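Local atomic coordinates of RedY-like protein (Hahella chejuensis, PDB entry 2JDJ), a protein that probably takes part in the biosynthesis of the red pigment prodigiosin, as a dimeric member of the RedY-like family with a dimeric alpha-beta barrel fold. Residues His6-Phe11 against Gln81-Met86. Sequence-based numbering, arbitrary orientation.
Sequences HKIRLF and QAFSRM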
ATOM      1  N   HIS A   6      -0.871  -1.706   6.904  1.00 20.35           N
ATOM      2  CA  HIS A   6      -1.479  -2.591   7.918  1.00 19.09           C
ATOM      3  C   HIS A   6      -2.698  -3.339   7.379  1.00 18.08           C
ATOM      4  O   HIS A   6      -3.516  -2.765   6.677  1.00 17.48           O
ATOM      5  CB  HIS A   6      -1.962  -1.796   9.142  1.00 18.77           C
ATOM      6  CG  HIS A   6      -0.883  -1.081   9.880  1.00 21.26           C
ATOM      7  ND1 HIS A   6      -0.912   0.279  10.098  1.00 22.56           N
ATOM      8  CD2 HIS A   6       0.266  -1.527  10.451  1.00 22.57           C
ATOM      9  CE1 HIS A   6       0.169   0.642  10.767  1.00 21.92           C
ATOM     10  NE2 HIS A   6       0.892  -0.437  11.011  1.00 22.03           N
ATOM     11  N   LYS A   7      -2.818  -4.615   7.734  1.00 17.59           N
ATOM     12  CA  LYS A   7      -4.063  -5.338   7.565  1.00 17.18           C
ATOM     13  C   LYS A   7      -4.807  -5.036   8.845  1.00 17.03           C
ATOM     14  O   LYS A   7      -4.216  -5.093   9.935  1.00 17.50           O
ATOM     15  CB  LYS A   7      -3.824  -6.844   7.457  1.00 16.90           C
ATOM     16  CG  LYS A   7      -3.080  -7.258   6.189  1.00 16.70           C
ATOM     17  CD  LYS A   7      -2.842  -8.739   6.194  1.00 17.55           C
ATOM     18  CE  LYS A   7      -2.391  -9.247   4.816  1.00 17.98           C
ATOM     19  NZ  LYS A   7      -1.969 -10.689   4.984  1.00 19.97           N
ATOM     20  N   ILE A   8      -6.082  -4.692   8.709  1.00 16.78           N
ATOM     21  CA  ILE A   8      -6.919  -4.283   9.846  1.00 17.02           C
ATOM     22  C   ILE A   8      -8.133  -5.184   9.954  1.00 17.44           C
ATOM     23  O   ILE A   8      -8.883  -5.316   8.997  1.00 17.50           O
ATOM     24  CB  ILE A   8      -7.388  -2.814   9.672  1.00 16.54           C
ATOM     25  CG1 ILE A   8      -6.176  -1.862   9.767  1.00 17.69           C
ATOM     26  CG2 ILE A   8      -8.497  -2.475  10.706  1.00 16.53           C
ATOM     27  CD1 ILE A   8      -6.434  -0.473   9.208  1.00 18.23           C
ATOM     28  N   ARG A   9      -8.347  -5.791  11.121  1.00 18.04           N
ATOM     29  CA  ARG A   9      -9.508  -6.634  11.322  1.00 18.42           C
ATOM     30  C   ARG A   9     -10.481  -5.960  12.291  1.00 19.03           C
ATOM     31  O   ARG A   9     -10.084  -5.593  13.388  1.00 19.25           O
ATOM     32  CB  ARG A   9      -9.082  -7.993  11.881  1.00 17.10           C
ATOM     33  CG  ARG A   9     -10.107  -9.097  11.733  1.00 16.93           C
ATOM     34  CD  ARG A   9      -9.680 -10.375  12.472  1.00 20.83           C
ATOM     35  NE  ARG A   9      -9.558 -10.141  13.905  1.00 26.99           N
ATOM     36  CZ  ARG A   9     -10.546 -10.299  14.797  1.00 31.39           C
ATOM     37  NH1 ARG A   9     -11.749 -10.735  14.438  1.00 31.43           N
ATOM     38  NH2 ARG A   9     -10.318 -10.039  16.073  1.00 33.15           N
ATOM     39  N   LEU A  10     -11.741  -5.816  11.887  1.00 19.25           N
ATOM     40  CA  LEU A  10     -12.797  -5.347  12.782  1.00 19.87           C
ATOM     41  C   LEU A  10     -13.131  -6.451  13.761  1.00 20.36           C
ATOM     42  O   LEU A  10     -13.169  -7.616  13.388  1.00 20.82           O
ATOM     43  CB  LEU A  10     -14.049  -4.981  11.992  1.00 20.21           C
ATOM     44  CG  LEU A  10     -13.991  -3.894  10.911  1.00 20.27           C
ATOM     45  CD1 LEU A  10     -15.425  -3.538  10.414  1.00 19.40           C
ATOM     46  CD2 LEU A  10     -13.275  -2.649  11.404  1.00 21.80           C
ATOM     47  N   PHE A  11     -13.351  -6.100  15.020  1.00 20.91           N
ATOM     48  CA  PHE A  11     -13.847  -7.060  15.992  1.00 21.06           C
ATOM     49  C   PHE A  11     -15.261  -7.499  15.600  1.00 21.24           C
ATOM     50  O   PHE A  11     -15.686  -8.622  15.858  1.00 19.90           O
ATOM     51  CB  PHE A  11     -13.850  -6.449  17.399  1.00 22.22           C
ATOM     52  CG  PHE A  11     -12.480  -6.044  17.889  1.00 23.11           C
ATOM     53  CD1 PHE A  11     -11.428  -6.947  17.881  1.00 24.40           C
ATOM     54  CD2 PHE A  11     -12.255  -4.767  18.371  1.00 25.78           C
ATOM     55  CE1 PHE A  11     -10.182  -6.574  18.337  1.00 25.47           C
ATOM     56  CE2 PHE A  11     -11.007  -4.387  18.830  1.00 23.62           C
ATOM     57  CZ  PHE A  11      -9.976  -5.288  18.811  1.00 23.98           C
ATOM     58  N   GLN A  81      -6.831   5.283  20.492  1.00 27.97           N
ATOM     59  CA  GLN A  81      -7.870   4.972  21.487  1.00 27.92           C
ATOM     60  C   GLN A  81      -9.190   4.581  20.805  1.00 26.91           C
ATOM     61  O   GLN A  81      -9.832   3.577  21.163  1.00 27.27           O
ATOM     62  CB  GLN A  81      -8.064   6.167  22.454  1.00 27.79           C
ATOM     63  CG  GLN A  81      -8.936   5.882  23.700  1.00 29.68           C
ATOM     64  CD  GLN A  81      -8.481   6.656  24.970  0.50 29.80           C
ATOM     65  OE1 GLN A  81      -8.407   6.087  26.072  0.50 32.53           O
ATOM     66  NE2 GLN A  81      -8.169   7.945  24.809  0.50 30.65           N
ATOM     67  N   ALA A  82      -9.581   5.384  19.821  1.00 25.65           N
ATOM     68  CA  ALA A  82     -10.818   5.171  19.067  1.00 24.96           C
ATOM     69  C   ALA A  82     -10.702   3.915  18.207  1.00 24.28           C
ATOM     70  O   ALA A  82     -11.591   3.065  18.216  1.00 23.91           O
ATOM     71  CB  ALA A  82     -11.110   6.382  18.189  1.00 24.64           C
ATOM     72  N   PHE A  83      -9.603   3.824  17.462  1.00 23.94           N
ATOM     73  CA  PHE A  83      -9.327   2.676  16.594  1.00 23.59           C
ATOM     74  C   PHE A  83      -9.462   1.352  17.342  1.00 24.23           C
ATOM     75  O   PHE A  83     -10.131   0.410  16.881  1.00 23.78           O
ATOM     76  CB  PHE A  83      -7.930   2.816  15.988  1.00 23.08           C
ATOM     77  CG  PHE A  83      -7.514   1.638  15.148  1.00 23.41           C
ATOM     78  CD1 PHE A  83      -7.826   1.599  13.782  1.00 23.27           C
ATOM     79  CD2 PHE A  83      -6.797   0.580  15.706  1.00 22.05           C
ATOM     80  CE1 PHE A  83      -7.436   0.517  13.000  1.00 22.28           C
ATOM     81  CE2 PHE A  83      -6.409  -0.499  14.926  1.00 20.30           C
ATOM     82  CZ  PHE A  83      -6.733  -0.529  13.582  1.00 20.77           C
ATOM     83  N   SER A  84      -8.850   1.306  18.525  1.00 25.35           N
ATOM     84  CA  SER A  84      -8.787   0.107  19.351  1.00 26.10           C
ATOM     85  C   SER A  84     -10.116  -0.390  19.931  1.00 25.64           C
ATOM     86  O   SER A  84     -10.188  -1.523  20.426  1.00 25.49           O
ATOM     87  CB  SER A  84      -7.764   0.324  20.458  1.00 26.84           C
ATOM     88  OG  SER A  84      -6.459   0.183  19.914  1.00 30.95           O
ATOM     89  N   ARG A  85     -11.158   0.447  19.891  1.00 25.32           N
ATOM     90  CA  ARG A  85     -12.504   0.026  20.314  1.00 24.48           C
ATOM     91  C   ARG A  85     -13.184  -0.808  19.228  1.00 23.92           C
ATOM     92  O   ARG A  85     -14.124  -1.541  19.509  1.00 22.24           O
ATOM     93  CB  ARG A  85     -13.398   1.238  20.624  1.00 25.43           C
ATOM     94  CG  ARG A  85     -12.932   2.131  21.774  1.00 29.36           C
ATOM     95  CD  ARG A  85     -12.870   1.410  23.096  1.00 33.92           C
ATOM     96  NE  ARG A  85     -14.201   1.065  23.607  0.50 37.49           N
ATOM     97  CZ  ARG A  85     -15.016   1.906  24.240  0.50 38.52           C
ATOM     98  NH1 ARG A  85     -14.659   3.173  24.450  0.50 39.33           N
ATOM     99  NH2 ARG A  85     -16.198   1.476  24.665  0.50 38.59           N
HETATM  100  N   MSE A  86     -12.686  -0.704  17.991  1.00 23.22           N
HETATM  101  CA  MSE A  86     -13.355  -1.314  16.832  1.00 24.76           C
HETATM  102  C   MSE A  86     -12.523  -2.349  16.078  1.00 23.11           C
HETATM  103  O   MSE A  86     -13.086  -3.220  15.423  1.00 22.56           O
HETATM  104  CB  MSE A  86     -13.743  -0.247  15.815  1.00 23.54           C
HETATM  105  CG  MSE A  86     -14.826   0.722  16.243  1.00 26.07           C
HETATM  106 SE   MSE A  86     -14.965   2.117  14.875  0.80 31.97          SE
HETATM  107  CE  MSE A  86     -13.219   2.922  14.961  1.00 28.02           C
TER
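Phe-11 and Leu-10, where the first strand of a ferredoxin-like dimeric alpha-beta barrel subunit runs out, meet the C-terminal end of helix 74-86, which leads into strand 87-97, the antiparallel neighbour of strand 2-10. The strand and helix segments lie 9.0 Å apart at closest approach, with their directions 61° apart. One hydrogen bond ties the backbones: Phe-11 N donates to Met-86 O over 2.9 Å, nearly straight at 165°. Leu-10, the last residue of the strand, adds a weaker CA-H...O contact to the same oxygen, its CA lying 3.4 Å from Met-86 O. Residue 86 is a selenomethionine; it joins mainly through its backbone, while its side chain packs on Phe-19 of helix 16-30, which Leu-10 touches as well. Apolar packing continues deeper along the strand. Ile-8 points at the helix and meets the far end of the Phe-83 ring, CG2 approaching CZ to 3.9 Å and CD1 lying 4.0 Å from CE1. Although the CB of Phe-83 does not aim at the strand, a chi1 of 176° swings the ring across to Ile-8; Trp-22 also packs against it, and a glycerol, probably from the crystallisation liquor, lies beside it. The CB of Arg-9 points away from the helix, and its NH2 forms a salt bridge with Glu-88 OE2. The exposed Phe-11 ring lies alongside the 84-86 backbone, its edge toward two backbone carbonyls: CD2 is 3.9 Å from Arg-85 O, and CE2 comes within 3.4 Å of Ser-84 O.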